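Local structure of carboxylesterase (Ferroplasma acidiphilum, 3WJ2) at residues M6-F11 against I277-G282; D96-F101 against S283-E288; F183-A188 against A243-N248. The protein is a carboxylesterase of the alpha/beta-hydrolase fold that probably hydrolyses carboxylic ester bonds in an acid-loving archaeon. All coordinates share one frame; numbering follows the deposited sequence.

Contact 1 of 3, residues M6-F11 against I277-G282; sequences MVDPDF and IGMIHG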
ATOM      1  N   MET B   6      -8.959   0.226  -9.736  1.00 19.37           N
ATOM      2  CA  MET B   6      -8.769  -0.118 -11.119  1.00 19.98           C
ATOM      3  C   MET B   6      -9.013  -1.647 -11.379  1.00 17.40           C
ATOM      4  O   MET B   6      -8.212  -2.309 -12.039  1.00 17.64           O
ATOM      5  CB  MET B   6      -7.374   0.236 -11.554  1.00 19.35           C
ATOM      6  CG  MET B   6      -7.148   1.741 -11.572  1.00 24.03           C
ATOM      7  SD  MET B   6      -8.138   2.656 -12.805  1.00 31.01           S
ATOM      8  CE  MET B   6      -7.373   2.502 -14.400  1.00 26.42           C
ATOM      9  N   VAL B   7     -10.091  -2.144 -10.777  1.00 15.45           N
ATOM     10  CA  VAL B   7     -10.524  -3.584 -11.032  1.00 15.68           C
ATOM     11  C   VAL B   7     -10.630  -3.791 -12.546  1.00 16.35           C
ATOM     12  O   VAL B   7     -11.185  -2.933 -13.312  1.00 17.57           O
ATOM     13  CB  VAL B   7     -11.840  -3.844 -10.272  1.00 16.47           C
ATOM     14  CG1 VAL B   7     -12.399  -5.251 -10.691  1.00 17.77           C
ATOM     15  CG2 VAL B   7     -11.654  -3.896  -8.741  1.00 19.11           C
ATOM     16  N   ASP B   8     -10.154  -4.912 -13.094  1.00 13.42           N
ATOM     17  CA  ASP B   8     -10.167  -5.175 -14.548  1.00 13.01           C
ATOM     18  C   ASP B   8     -11.688  -5.126 -14.997  1.00 15.20           C
ATOM     19  O   ASP B   8     -12.552  -5.690 -14.311  1.00 14.27           O
ATOM     20  CB  ASP B   8      -9.626  -6.624 -14.797  1.00 14.33           C
ATOM     21  CG  ASP B   8      -9.485  -6.933 -16.230  1.00 13.49           C
ATOM     22  OD1 ASP B   8     -10.529  -6.819 -17.003  1.00 16.71           O
ATOM     23  OD2 ASP B   8      -8.406  -7.236 -16.741  1.00 17.44           O
ATOM     24  N   PRO B   9     -11.959  -4.352 -16.062  1.00 16.81           N
ATOM     25  CA  PRO B   9     -13.401  -4.139 -16.375  1.00 18.58           C
ATOM     26  C   PRO B   9     -14.113  -5.390 -16.780  1.00 17.28           C
ATOM     27  O   PRO B   9     -15.407  -5.390 -16.700  1.00 18.03           O
ATOM     28  CB  PRO B   9     -13.369  -3.127 -17.498  1.00 19.02           C
ATOM     29  CG  PRO B   9     -11.990  -2.306 -17.197  1.00 23.05           C
ATOM     30  CD  PRO B   9     -11.061  -3.406 -16.707  1.00 19.42           C
ATOM     31  N   ASP B  10     -13.392  -6.461 -17.184  1.00 16.63           N
ATOM     32  CA  ASP B  10     -14.000  -7.776 -17.345  1.00 16.52           C
ATOM     33  C   ASP B  10     -14.822  -8.245 -16.151  1.00 16.30           C
ATOM     34  O   ASP B  10     -15.780  -9.048 -16.319  1.00 19.61           O
ATOM     35  CB  ASP B  10     -13.003  -8.874 -17.734  1.00 17.85           C
ATOM     36  CG  ASP B  10     -12.379  -8.676 -19.080  1.00 22.07           C
ATOM     37  OD1 ASP B  10     -12.893  -7.922 -19.938  1.00 24.22           O
ATOM     38  OD2 ASP B  10     -11.376  -9.353 -19.351  1.00 27.26           O
ATOM     39  N   PHE B  11     -14.547  -7.784 -14.942  1.00 16.20           N
ATOM     40  CA  PHE B  11     -15.345  -8.222 -13.772  1.00 16.80           C
ATOM     41  C   PHE B  11     -16.572  -7.335 -13.473  1.00 16.75           C
ATOM     42  O   PHE B  11     -17.232  -7.571 -12.484  1.00 19.44           O
ATOM     43  CB  PHE B  11     -14.458  -8.254 -12.501  1.00 14.94           C
ATOM     44  CG  PHE B  11     -13.322  -9.232 -12.652  1.00 14.12           C
ATOM     45  CD1 PHE B  11     -13.595 -10.596 -12.726  1.00 15.73           C
ATOM     46  CD2 PHE B  11     -11.991  -8.778 -12.667  1.00 13.26           C
ATOM     47  CE1 PHE B  11     -12.554 -11.575 -12.873  1.00 17.01           C
ATOM     48  CE2 PHE B  11     -10.912  -9.734 -12.848  1.00 15.77           C
ATOM     49  CZ  PHE B  11     -11.217 -11.121 -12.917  1.00 15.97           C
ATOM     50  N   ILE B 277      -2.677  -8.398 -11.229  1.00 10.53           N
ATOM     51  CA  ILE B 277      -3.014  -6.946 -11.212  1.00 11.79           C
ATOM     52  C   ILE B 277      -4.446  -6.795 -11.753  1.00 11.69           C
ATOM     53  O   ILE B 277      -4.801  -7.371 -12.789  1.00 14.22           O
ATOM     54  CB  ILE B 277      -1.971  -6.211 -11.999  1.00 11.93           C
ATOM     55  CG1 ILE B 277      -0.652  -6.240 -11.179  1.00 14.10           C
ATOM     56  CG2 ILE B 277      -2.393  -4.684 -12.131  1.00 13.98           C
ATOM     57  CD1 ILE B 277       0.564  -5.970 -12.100  1.00 18.31           C
ATOM     58  N   GLY B 278      -5.251  -6.076 -11.005  1.00 10.56           N
ATOM     59  CA  GLY B 278      -6.668  -5.888 -11.399  1.00 13.05           C
ATOM     60  C   GLY B 278      -7.567  -7.047 -11.117  1.00 14.22           C
ATOM     61  O   GLY B 278      -8.769  -6.992 -11.478  1.00 14.27           O
ATOM     62  N   MET B 279      -7.088  -8.153 -10.549  1.00 10.50           N
ATOM     63  CA  MET B 279      -7.968  -9.295 -10.335  1.00 11.91           C
ATOM     64  C   MET B 279      -8.726  -9.251  -8.987  1.00 12.72           C
ATOM     65  O   MET B 279      -8.339  -8.503  -8.059  1.00 11.86           O
ATOM     66  CB  MET B 279      -7.110 -10.586 -10.294  1.00 11.09           C
ATOM     67  CG  MET B 279      -6.307 -10.794 -11.569  1.00 11.52           C
ATOM     68  SD  MET B 279      -7.524 -11.333 -12.891  1.00 12.42           S
ATOM     69  CE  MET B 279      -7.397  -9.958 -14.038  1.00 14.21           C
ATOM     70  N   ILE B 280      -9.859 -10.000  -8.911  1.00 12.84           N
ATOM     71  CA  ILE B 280     -10.696 -10.053  -7.717  1.00 11.66           C
ATOM     72  C   ILE B 280     -10.777 -11.524  -7.219  1.00 11.47           C
ATOM     73  O   ILE B 280     -10.306 -12.468  -7.913  1.00 11.97           O
ATOM     74  CB  ILE B 280     -12.155  -9.558  -8.003  1.00 12.37           C
ATOM     75  CG1 ILE B 280     -12.748 -10.386  -9.148  1.00 14.40           C
ATOM     76  CG2 ILE B 280     -12.114  -8.041  -8.245  1.00 15.58           C
ATOM     77  CD1 ILE B 280     -14.301 -10.131  -9.125  1.00 19.02           C
ATOM     78  N   HIS B 281     -11.331 -11.754  -6.031  1.00 12.34           N
ATOM     79  CA  HIS B 281     -11.479 -13.129  -5.527  1.00 12.17           C
ATOM     80  C   HIS B 281     -12.315 -13.946  -6.492  1.00 14.55           C
ATOM     81  O   HIS B 281     -13.241 -13.412  -7.117  1.00 15.66           O
ATOM     82  CB  HIS B 281     -12.140 -13.146  -4.152  1.00 14.61           C
ATOM     83  CG  HIS B 281     -11.827 -14.417  -3.395  1.00 13.22           C
ATOM     84  ND1 HIS B 281     -12.690 -15.505  -3.259  1.00 20.46           N
ATOM     85  CD2 HIS B 281     -10.706 -14.741  -2.729  1.00 12.02           C
ATOM     86  CE1 HIS B 281     -12.101 -16.420  -2.529  1.00 12.13           C
ATOM     87  NE2 HIS B 281     -10.914 -15.995  -2.174  1.00 22.86           N
ATOM     88  N   GLY B 282     -11.885 -15.160  -6.770  1.00 12.24           N
ATOM     89  CA  GLY B 282     -12.645 -16.012  -7.692  1.00 14.10           C
ATOM     90  C   GLY B 282     -12.085 -15.885  -9.072  1.00 13.06           C
ATOM     91  O   GLY B 282     -12.585 -16.544  -9.971  1.00 13.53           O
TER
HETATM   92  O   HOH W   1      -6.103  -5.677 -14.927  1.00 21.47           O
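Ile280 and Phe11 meet because Ile280 sets CG1 between its backbone N and carbonyl carbon (chi1 56°), while Phe11 turns CG away from its own carbonyl carbon (chi1 -61°). The two side chains slide past each other in opposite directions, and Ile280 CG1 comes to rest over the middle of one ring face, 3.7 Å from the centroid of Phe11, as a CH-pi contact. The other branch, Ile280 CG2, points to Val7 and touches its CG1 at 3.7 Å. Met279 takes the ring from a different side. Its chain bends twice and brings SD in the ring plane to the rim, 3.7 Å from Phe11 CZ, a Met-aromatic contact made at the edge. With Phe11 cut back to an alanine, Ile280 CG1 and Met279 SD would probably face a gap where the ring had been, leaving the methionine end less firmly placed. The backbones are tied by Asp8 N, which donates to Gly278 O at 3.0 Å in a nearly straight bond (171°). Gly278 sits close to Met6 O and the amide of Asp8, at a positive phi that by itself favours glycine. Asp8 OD1 receives Asp10 N at 2.9 Å through its anti lone pair, an Asx turn just ahead of helix 12-20. OD2 of Asp8 makes a salt bridge to Arg265 of the second subunit, which Asp10 also binds. Beyond this corner the chain reaches His281, beside Ser156 and Asp251, consistent with the Ser-His-Asp triad of the family. The chemistry implies two roles for the N-terminal loop: apolar groups and one backbone bond fix it to the end of strand 271-280, while its carboxylates face a subunit interface.

Contact 2 of 3, residues D96-F101 against S283-E288; sequences DNYCRF and SATDFE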
ATOM      1  N   ASP B  96     -16.621 -28.362 -13.017  1.00 13.48           N
ATOM      2  CA  ASP B  96     -16.149 -29.198 -14.057  1.00 14.05           C
ATOM      3  C   ASP B  96     -15.506 -28.443 -15.262  1.00 11.06           C
ATOM      4  O   ASP B  96     -14.480 -28.885 -15.809  1.00 12.53           O
ATOM      5  CB  ASP B  96     -17.434 -29.994 -14.510  1.00 14.34           C
ATOM      6  CG  ASP B  96     -17.095 -31.136 -15.491  1.00 14.67           C
ATOM      7  OD1 ASP B  96     -16.552 -32.204 -15.095  1.00 17.78           O
ATOM      8  OD2 ASP B  96     -17.308 -30.846 -16.719  1.00 18.29           O
ATOM      9  N   ASN B  97     -16.071 -27.299 -15.669  1.00 14.65           N
ATOM     10  CA  ASN B  97     -15.505 -26.539 -16.797  1.00 14.24           C
ATOM     11  C   ASN B  97     -14.022 -26.121 -16.389  1.00 11.97           C
ATOM     12  O   ASN B  97     -13.122 -26.310 -17.194  1.00 13.38           O
ATOM     13  CB  ASN B  97     -16.256 -25.264 -17.125  1.00 15.57           C
ATOM     14  CG  ASN B  97     -17.495 -25.534 -18.013  1.00 19.78           C
ATOM     15  OD1 ASN B  97     -17.937 -26.703 -18.125  1.00 22.24           O
ATOM     16  ND2 ASN B  97     -18.023 -24.500 -18.603  1.00 24.12           N
ATOM     17  N   TYR B  98     -13.874 -25.680 -15.136  1.00 15.10           N
ATOM     18  CA  TYR B  98     -12.563 -25.210 -14.704  1.00 13.73           C
ATOM     19  C   TYR B  98     -11.529 -26.360 -14.603  1.00 11.47           C
ATOM     20  O   TYR B  98     -10.402 -26.266 -15.068  1.00 13.34           O
ATOM     21  CB  TYR B  98     -12.753 -24.527 -13.369  1.00 10.90           C
ATOM     22  CG  TYR B  98     -11.433 -24.154 -12.655  1.00 11.21           C
ATOM     23  CD1 TYR B  98     -10.767 -22.975 -12.973  1.00 12.36           C
ATOM     24  CD2 TYR B  98     -11.124 -24.916 -11.559  1.00 13.50           C
ATOM     25  CE1 TYR B  98      -9.534 -22.690 -12.263  1.00 13.18           C
ATOM     26  CE2 TYR B  98      -9.986 -24.630 -10.862  1.00 12.59           C
ATOM     27  CZ  TYR B  98      -9.302 -23.525 -11.190  1.00 14.01           C
ATOM     28  OH  TYR B  98      -8.168 -23.126 -10.476  1.00 15.48           O
ATOM     29  N   CYS B  99     -11.929 -27.508 -14.019  1.00 11.32           N
ATOM     30  CA  CYS B  99     -11.042 -28.631 -13.939  1.00 12.00           C
ATOM     31  C   CYS B  99     -10.609 -29.197 -15.284  1.00 13.94           C
ATOM     32  O   CYS B  99      -9.498 -29.554 -15.496  1.00 13.12           O
ATOM     33  CB  CYS B  99     -11.630 -29.704 -13.045  1.00 13.39           C
ATOM     34  SG  CYS B  99     -11.471 -29.197 -11.265  1.00 16.95           S
ATOM     35  N   ARG B 100     -11.595 -29.247 -16.205  1.00 15.83           N
ATOM     36  CA  ARG B 100     -11.230 -29.531 -17.594  1.00 17.14           C
ATOM     37  C   ARG B 100     -10.149 -28.603 -18.177  1.00 15.30           C
ATOM     38  O   ARG B 100      -9.200 -29.084 -18.758  1.00 15.76           O
ATOM     39  CB  ARG B 100     -12.493 -29.455 -18.474  1.00 16.45           C
ATOM     40  CG  ARG B 100     -13.456 -30.685 -18.258  1.00 17.12           C
ATOM     41  CD  ARG B 100     -14.718 -30.248 -18.940  1.00 18.33           C
ATOM     42  NE  ARG B 100     -15.702 -31.337 -18.982  1.00 18.04           N
ATOM     43  CZ  ARG B 100     -15.846 -32.205 -19.993  1.00 25.18           C
ATOM     44  NH1 ARG B 100     -15.085 -32.182 -21.102  1.00 20.51           N
ATOM     45  NH2 ARG B 100     -16.786 -33.158 -19.866  1.00 23.00           N
ATOM     46  N   PHE B 101     -10.294 -27.293 -17.943  1.00 14.00           N
ATOM     47  CA  PHE B 101      -9.300 -26.363 -18.389  1.00 13.44           C
ATOM     48  C   PHE B 101      -7.952 -26.564 -17.732  1.00 13.23           C
ATOM     49  O   PHE B 101      -6.946 -26.547 -18.404  1.00 13.71           O
ATOM     50  CB  PHE B 101      -9.852 -24.943 -18.126  1.00 15.40           C
ATOM     51  CG  PHE B 101      -8.933 -23.836 -18.631  1.00 17.57           C
ATOM     52  CD1 PHE B 101      -8.817 -23.602 -20.018  1.00 22.07           C
ATOM     53  CD2 PHE B 101      -8.189 -23.046 -17.769  1.00 23.65           C
ATOM     54  CE1 PHE B 101      -8.035 -22.582 -20.509  1.00 24.45           C
ATOM     55  CE2 PHE B 101      -7.353 -22.036 -18.275  1.00 21.60           C
ATOM     56  CZ  PHE B 101      -7.292 -21.802 -19.650  1.00 19.25           C
ATOM     57  N   SER B 283     -10.984 -15.125  -9.293  1.00 12.00           N
ATOM     58  CA  SER B 283     -10.493 -14.840 -10.650  1.00 12.52           C
ATOM     59  C   SER B 283     -10.221 -16.146 -11.446  1.00 11.68           C
ATOM     60  O   SER B 283     -10.528 -16.211 -12.633  1.00 11.83           O
ATOM     61  CB  SER B 283      -9.244 -14.017 -10.655  1.00 15.50           C
ATOM     62  OG  SER B 283      -8.296 -14.698  -9.777  1.00 16.00           O
ATOM     63  N   ALA B 284      -9.656 -17.180 -10.829  1.00 11.34           N
ATOM     64  CA  ALA B 284      -9.305 -18.388 -11.582  1.00 11.13           C
ATOM     65  C   ALA B 284     -10.555 -19.082 -12.129  1.00 11.87           C
ATOM     66  O   ALA B 284     -10.451 -19.536 -13.276  1.00 11.73           O
ATOM     67  CB  ALA B 284      -8.506 -19.316 -10.683  1.00 13.68           C
ATOM     68  N   THR B 285     -11.587 -19.173 -11.317  1.00 13.34           N
ATOM     69  CA  THR B 285     -12.793 -19.863 -11.773  1.00 15.01           C
ATOM     70  C   THR B 285     -13.526 -18.890 -12.691  1.00 14.88           C
ATOM     71  O   THR B 285     -14.507 -19.349 -13.352  1.00 16.50           O
ATOM     72  CB  THR B 285     -13.565 -20.433 -10.641  1.00 16.00           C
ATOM     73  OG1 THR B 285     -13.718 -19.477  -9.600  1.00 15.15           O
ATOM     74  CG2 THR B 285     -12.897 -21.722 -10.098  1.00 18.45           C
ATOM     75  N   ASP B 286     -13.116 -17.624 -12.753  1.00 14.28           N
ATOM     76  CA  ASP B 286     -13.677 -16.676 -13.778  1.00 13.48           C
ATOM     77  C   ASP B 286     -12.949 -16.709 -15.103  1.00 15.70           C
ATOM     78  O   ASP B 286     -13.050 -15.763 -15.890  1.00 17.00           O
ATOM     79  CB  ASP B 286     -13.604 -15.279 -13.208  1.00 12.73           C
ATOM     80  CG  ASP B 286     -14.448 -15.088 -12.008  1.00 14.93           C
ATOM     81  OD1 ASP B 286     -15.407 -15.837 -11.731  1.00 18.39           O
ATOM     82  OD2 ASP B 286     -14.135 -14.093 -11.226  1.00 17.17           O
ATOM     83  N   PHE B 287     -12.195 -17.754 -15.420  1.00 13.91           N
ATOM     84  CA  PHE B 287     -11.389 -17.814 -16.584  1.00 13.92           C
ATOM     85  C   PHE B 287     -12.168 -17.670 -17.928  1.00 15.51           C
ATOM     86  O   PHE B 287     -11.539 -17.398 -18.938  1.00 18.76           O
ATOM     87  CB  PHE B 287     -10.519 -19.084 -16.683  1.00 16.65           C
ATOM     88  CG  PHE B 287     -11.343 -20.329 -17.007  1.00 14.26           C
ATOM     89  CD1 PHE B 287     -11.234 -20.906 -18.277  1.00 18.75           C
ATOM     90  CD2 PHE B 287     -12.219 -20.848 -16.055  1.00 15.84           C
ATOM     91  CE1 PHE B 287     -12.046 -22.082 -18.523  1.00 17.31           C
ATOM     92  CE2 PHE B 287     -13.056 -21.974 -16.278  1.00 16.31           C
ATOM     93  CZ  PHE B 287     -12.927 -22.597 -17.530  1.00 16.91           C
ATOM     94  N   GLU B 288     -13.468 -17.885 -17.838  1.00 16.03           N
ATOM     95  CA  GLU B 288     -14.217 -17.758 -19.111  1.00 19.12           C
ATOM     96  C   GLU B 288     -14.650 -16.327 -19.319  1.00 21.34           C
ATOM     97  O   GLU B 288     -15.236 -16.011 -20.379  1.00 24.50           O
ATOM     98  CB  GLU B 288     -15.438 -18.699 -19.037  1.00 19.83           C
ATOM     99  CG  GLU B 288     -15.042 -20.139 -19.028  1.00 22.89           C
ATOM    100  CD  GLU B 288     -16.137 -21.062 -18.435  1.00 29.30           C
ATOM    101  OE1 GLU B 288     -16.737 -20.725 -17.368  1.00 37.21           O
ATOM    102  OE2 GLU B 288     -16.380 -22.155 -18.995  1.00 24.78           O
TER
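Phe287 is the tight centre of this contact, driven from the loop 283-288 onto helix 96-106. Its CG sits between the backbone N and the carbonyl carbon (chi1 73°), which carries the ring in between Tyr98 and Phe101. The Phe101 and Phe287 rings form an offset stack with centroids 4.7 Å apart and planes 24° from parallel, CD1 of Phe287 lying over the Phe101 face. CE2 of Phe287 presses on the helix backbone, 3.6 Å from Tyr98 CA, and CZ comes to 3.7 Å from Asn97 O. Arg294, Val297 and Lys298 of helix 291-303 pack on Phe101 from outside the pair.

The looser side is where partly exposed Thr285 and Glu288 each touch the helix through one group. Thr285 lays its methyl CG2 over the centre of the buried Tyr98 ring, 3.8 Å from the centroid, in a CH-pi contact; Tyr98 OH itself is hydrogen-bonded to Tyr81 OH. At the far end of the loop, Glu288 reaches back with an extended chain, and Asn97 ND2 donates to the syn lone pair of its OE2 at 2.9 Å. The amide and carboxylate planes stand 87° apart, and ND2 also bonds Gly45 O. Apolar stacking thus holds the buried middle, while one amide-carboxylate bond ties Glu288 to the helix; the carboxylate is met here by a neutral amide donor, which would probably offset its charge only weakly.

Contact 3 of 3, residues F183-A188 against A243-N248; sequences FYPSLA and AIMVTN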
ATOM      1  N   PHE B 183      -4.397 -21.244  -5.149  1.00  8.43           N
ATOM      2  CA  PHE B 183      -5.004 -20.028  -5.676  1.00  9.04           C
ATOM      3  C   PHE B 183      -5.791 -19.370  -4.582  1.00  8.29           C
ATOM      4  O   PHE B 183      -6.839 -19.854  -4.075  1.00  8.53           O
ATOM      5  CB  PHE B 183      -6.066 -20.457  -6.821  1.00  8.11           C
ATOM      6  CG  PHE B 183      -5.432 -20.845  -8.115  1.00  8.85           C
ATOM      7  CD1 PHE B 183      -5.162 -19.882  -9.087  1.00  9.39           C
ATOM      8  CD2 PHE B 183      -5.212 -22.221  -8.407  1.00 10.50           C
ATOM      9  CE1 PHE B 183      -4.503 -20.262 -10.285  1.00 11.04           C
ATOM     10  CE2 PHE B 183      -4.592 -22.610  -9.649  1.00 14.43           C
ATOM     11  CZ  PHE B 183      -4.291 -21.617 -10.586  1.00 13.63           C
ATOM     12  N   TYR B 184      -5.256 -18.193  -4.173  1.00  9.82           N
ATOM     13  CA  TYR B 184      -5.912 -17.333  -3.173  1.00  9.33           C
ATOM     14  C   TYR B 184      -6.625 -18.087  -2.016  1.00  8.70           C
ATOM     15  O   TYR B 184      -7.853 -17.930  -1.748  1.00  9.23           O
ATOM     16  CB  TYR B 184      -6.833 -16.268  -3.864  1.00  9.14           C
ATOM     17  CG  TYR B 184      -7.727 -16.818  -4.958  1.00  8.34           C
ATOM     18  CD1 TYR B 184      -8.964 -17.309  -4.607  1.00 10.45           C
ATOM     19  CD2 TYR B 184      -7.239 -16.833  -6.269  1.00  8.52           C
ATOM     20  CE1 TYR B 184      -9.814 -17.777  -5.689  1.00 10.70           C
ATOM     21  CE2 TYR B 184      -8.028 -17.256  -7.335  1.00 12.38           C
ATOM     22  CZ  TYR B 184      -9.265 -17.723  -6.986  1.00 11.19           C
ATOM     23  OH  TYR B 184     -10.098 -18.239  -8.042  1.00 12.02           O
ATOM     24  N   PRO B 185      -5.833 -18.827  -1.166  1.00  8.68           N
ATOM     25  CA  PRO B 185      -6.459 -19.537  -0.052  1.00  8.99           C
ATOM     26  C   PRO B 185      -6.944 -18.565   1.089  1.00 12.32           C
ATOM     27  O   PRO B 185      -6.369 -17.454   1.240  1.00 10.95           O
ATOM     28  CB  PRO B 185      -5.267 -20.293   0.585  1.00  8.72           C
ATOM     29  CG  PRO B 185      -4.001 -19.590   0.048  1.00  9.04           C
ATOM     30  CD  PRO B 185      -4.407 -19.066  -1.375  1.00  9.32           C
ATOM     31  N   SER B 186      -7.919 -19.002   1.867  1.00 11.72           N
ATOM     32  CA  SER B 186      -8.212 -18.385   3.177  1.00 14.45           C
ATOM     33  C   SER B 186      -7.081 -18.984   4.087  1.00 17.45           C
ATOM     34  O   SER B 186      -6.680 -20.166   3.934  1.00 20.38           O
ATOM     35  CB  SER B 186      -9.645 -18.612   3.645  1.00 18.76           C
ATOM     36  OG  SER B 186      -9.894 -20.036   3.506  1.00 20.16           O
ATOM     37  N   LEU B 187      -6.405 -18.211   4.894  1.00 14.07           N
ATOM     38  CA  LEU B 187      -5.358 -18.816   5.682  1.00 15.99           C
ATOM     39  C   LEU B 187      -5.353 -18.402   7.176  1.00 18.80           C
ATOM     40  O   LEU B 187      -4.553 -18.935   7.994  1.00 20.03           O
ATOM     41  CB  LEU B 187      -4.010 -18.378   5.161  1.00 15.45           C
ATOM     42  CG  LEU B 187      -3.620 -18.961   3.757  1.00 12.90           C
ATOM     43  CD1 LEU B 187      -2.427 -18.083   3.201  1.00 12.96           C
ATOM     44  CD2 LEU B 187      -3.305 -20.410   3.820  1.00 16.31           C
ATOM     45  N   ALA B 188      -5.953 -17.266   7.448  1.00 21.50           N
ATOM     46  CA  ALA B 188      -5.754 -16.595   8.766  1.00 22.36           C
ATOM     47  C   ALA B 188      -7.100 -16.125   9.311  1.00 23.57           C
ATOM     48  O   ALA B 188      -8.110 -15.868   8.576  1.00 20.00           O
ATOM     49  CB  ALA B 188      -4.783 -15.362   8.597  1.00 23.15           C
ATOM     50  N   ALA B 243       5.859 -24.453  -3.361  1.00 10.55           N
ATOM     51  CA  ALA B 243       4.548 -23.822  -3.444  1.00 11.05           C
ATOM     52  C   ALA B 243       4.489 -22.908  -4.685  1.00 11.47           C
ATOM     53  O   ALA B 243       5.509 -22.273  -5.115  1.00 10.82           O
ATOM     54  CB  ALA B 243       4.259 -22.974  -2.234  1.00 10.94           C
ATOM     55  N   ILE B 244       3.255 -22.850  -5.241  1.00  9.17           N
ATOM     56  CA  ILE B 244       2.886 -21.747  -6.170  1.00  9.40           C
ATOM     57  C   ILE B 244       1.708 -21.050  -5.486  1.00 11.05           C
ATOM     58  O   ILE B 244       0.686 -21.698  -5.164  1.00 12.34           O
ATOM     59  CB  ILE B 244       2.458 -22.266  -7.506  1.00 10.39           C
ATOM     60  CG1 ILE B 244       3.560 -23.122  -8.152  1.00 12.22           C
ATOM     61  CG2 ILE B 244       1.999 -21.103  -8.436  1.00 11.91           C
ATOM     62  CD1 ILE B 244       3.048 -23.916  -9.474  1.00 14.60           C
ATOM     63  N   MET B 245       1.811 -19.711  -5.320  1.00 10.81           N
ATOM     64  CA  MET B 245       0.783 -18.911  -4.632  1.00 11.48           C
ATOM     65  C   MET B 245       0.316 -17.862  -5.609  1.00 11.25           C
ATOM     66  O   MET B 245       1.116 -17.157  -6.206  1.00 10.53           O
ATOM     67  CB  MET B 245       1.306 -18.168  -3.379  1.00 11.59           C
ATOM     68  CG  MET B 245       0.295 -17.197  -2.799  1.00 14.51           C
ATOM     69  SD  MET B 245      -1.035 -18.067  -1.881  1.00 13.98           S
ATOM     70  CE  MET B 245      -0.167 -18.555  -0.314  1.00 11.78           C
ATOM     71  N   VAL B 246      -1.023 -17.834  -5.803  1.00  9.64           N
ATOM     72  CA  VAL B 246      -1.598 -16.746  -6.659  1.00  9.84           C
ATOM     73  C   VAL B 246      -2.514 -15.963  -5.764  1.00  9.05           C
ATOM     74  O   VAL B 246      -3.418 -16.460  -5.116  1.00  9.99           O
ATOM     75  CB  VAL B 246      -2.470 -17.416  -7.777  1.00  8.74           C
ATOM     76  CG1 VAL B 246      -3.126 -16.304  -8.619  1.00 10.93           C
ATOM     77  CG2 VAL B 246      -1.533 -18.351  -8.664  1.00 11.43           C
ATOM     78  N   THR B 247      -2.288 -14.649  -5.724  1.00  8.83           N
ATOM     79  CA  THR B 247      -3.200 -13.741  -5.010  1.00  9.38           C
ATOM     80  C   THR B 247      -3.759 -12.752  -6.033  1.00  8.45           C
ATOM     81  O   THR B 247      -3.330 -12.673  -7.194  1.00 10.49           O
ATOM     82  CB  THR B 247      -2.364 -12.886  -3.940  1.00 11.17           C
ATOM     83  OG1 THR B 247      -1.577 -11.922  -4.640  1.00 11.10           O
ATOM     84  CG2 THR B 247      -1.423 -13.842  -3.197  1.00 12.38           C
ATOM     85  N   ASN B 248      -4.817 -12.088  -5.565  1.00  9.40           N
ATOM     86  CA  ASN B 248      -5.504 -11.107  -6.471  1.00  8.64           C
ATOM     87  C   ASN B 248      -5.346  -9.715  -5.848  1.00  9.09           C
ATOM     88  O   ASN B 248      -5.518  -9.564  -4.642  1.00 10.73           O
ATOM     89  CB  ASN B 248      -7.002 -11.412  -6.436  1.00  9.92           C
ATOM     90  CG  ASN B 248      -7.288 -12.859  -6.887  1.00  9.71           C
ATOM     91  OD1 ASN B 248      -6.981 -13.221  -8.007  1.00 11.75           O
ATOM     92  ND2 ASN B 248      -7.883 -13.631  -6.020  1.00 11.40           N
TER
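Val246, Tyr184 and Met245 carry most of the buried surface where the chain leaving strand 180-183 passes strand 243-248. Val246 is the parallel bridge partner of Phe183, and the two side chains lie side by side on one sheet face, with Val246 CB 3.9 Å from Phe183 CD1. Ile296 and Val300 of helix 291-303 close over Val246 there. The carbonyl of Val246 takes up the next amide: Tyr184 N donates to Val246 O at 2.7 Å, somewhat bent, the one hydrogen bond between the two segments.

Tyr184 leaves the strand line with its CG placed between backbone N and carbonyl carbon (chi1 46°). Its ring comes under the amide of Asn248, whose ND2 lies over one face, 3.3 Å from Tyr184 CD2, with ring and amide planes 50° apart. That amide is kept in place by Asp251 OD2 at ND2 and Ser283 OG at OD1, and Tyr184 OH accepts from Ala284 N.

Met245, on the sheet face opposite Val246, packs on Val261 of helix 254-266. Its doubly bent chain lays SD 3.6 Å from Pro185 CD and brings CE to 4.2 Å from Leu187 CD1.

Tyr184 also touches the strand-helix turn that carries Gly154 and Ser156, probably the nucleophile elbow. The arrangement is that of neighbouring parallel strands in an alpha/beta-hydrolase sheet, where the C-terminal ends of the strands lead into the loops that build the catalytic site in this family.

In the fold
Contact 3 lies deepest, within the central sheet, while contact 1 is farthest out, at the outermost strand within this chain, beside another subunit; contact 2 joins a loop to helix 96-106. Contacts 1 and 3 share the sheet through strands 271-280 and 243-248, and contact 2 continues the chain of contact 1, Ser283 following Gly282. The three centres are about 16 Å apart, yet all touch: the start of contact 2's loop is hydrogen-bonded to side chains of contact 3, and Phe11 rests on Asp286. All three are buried; contact 3 rests on strand pairing and contact 2 on aromatic stacking, while contact 1 joins apolar ring packing to one backbone bond beside a charged subunit interface.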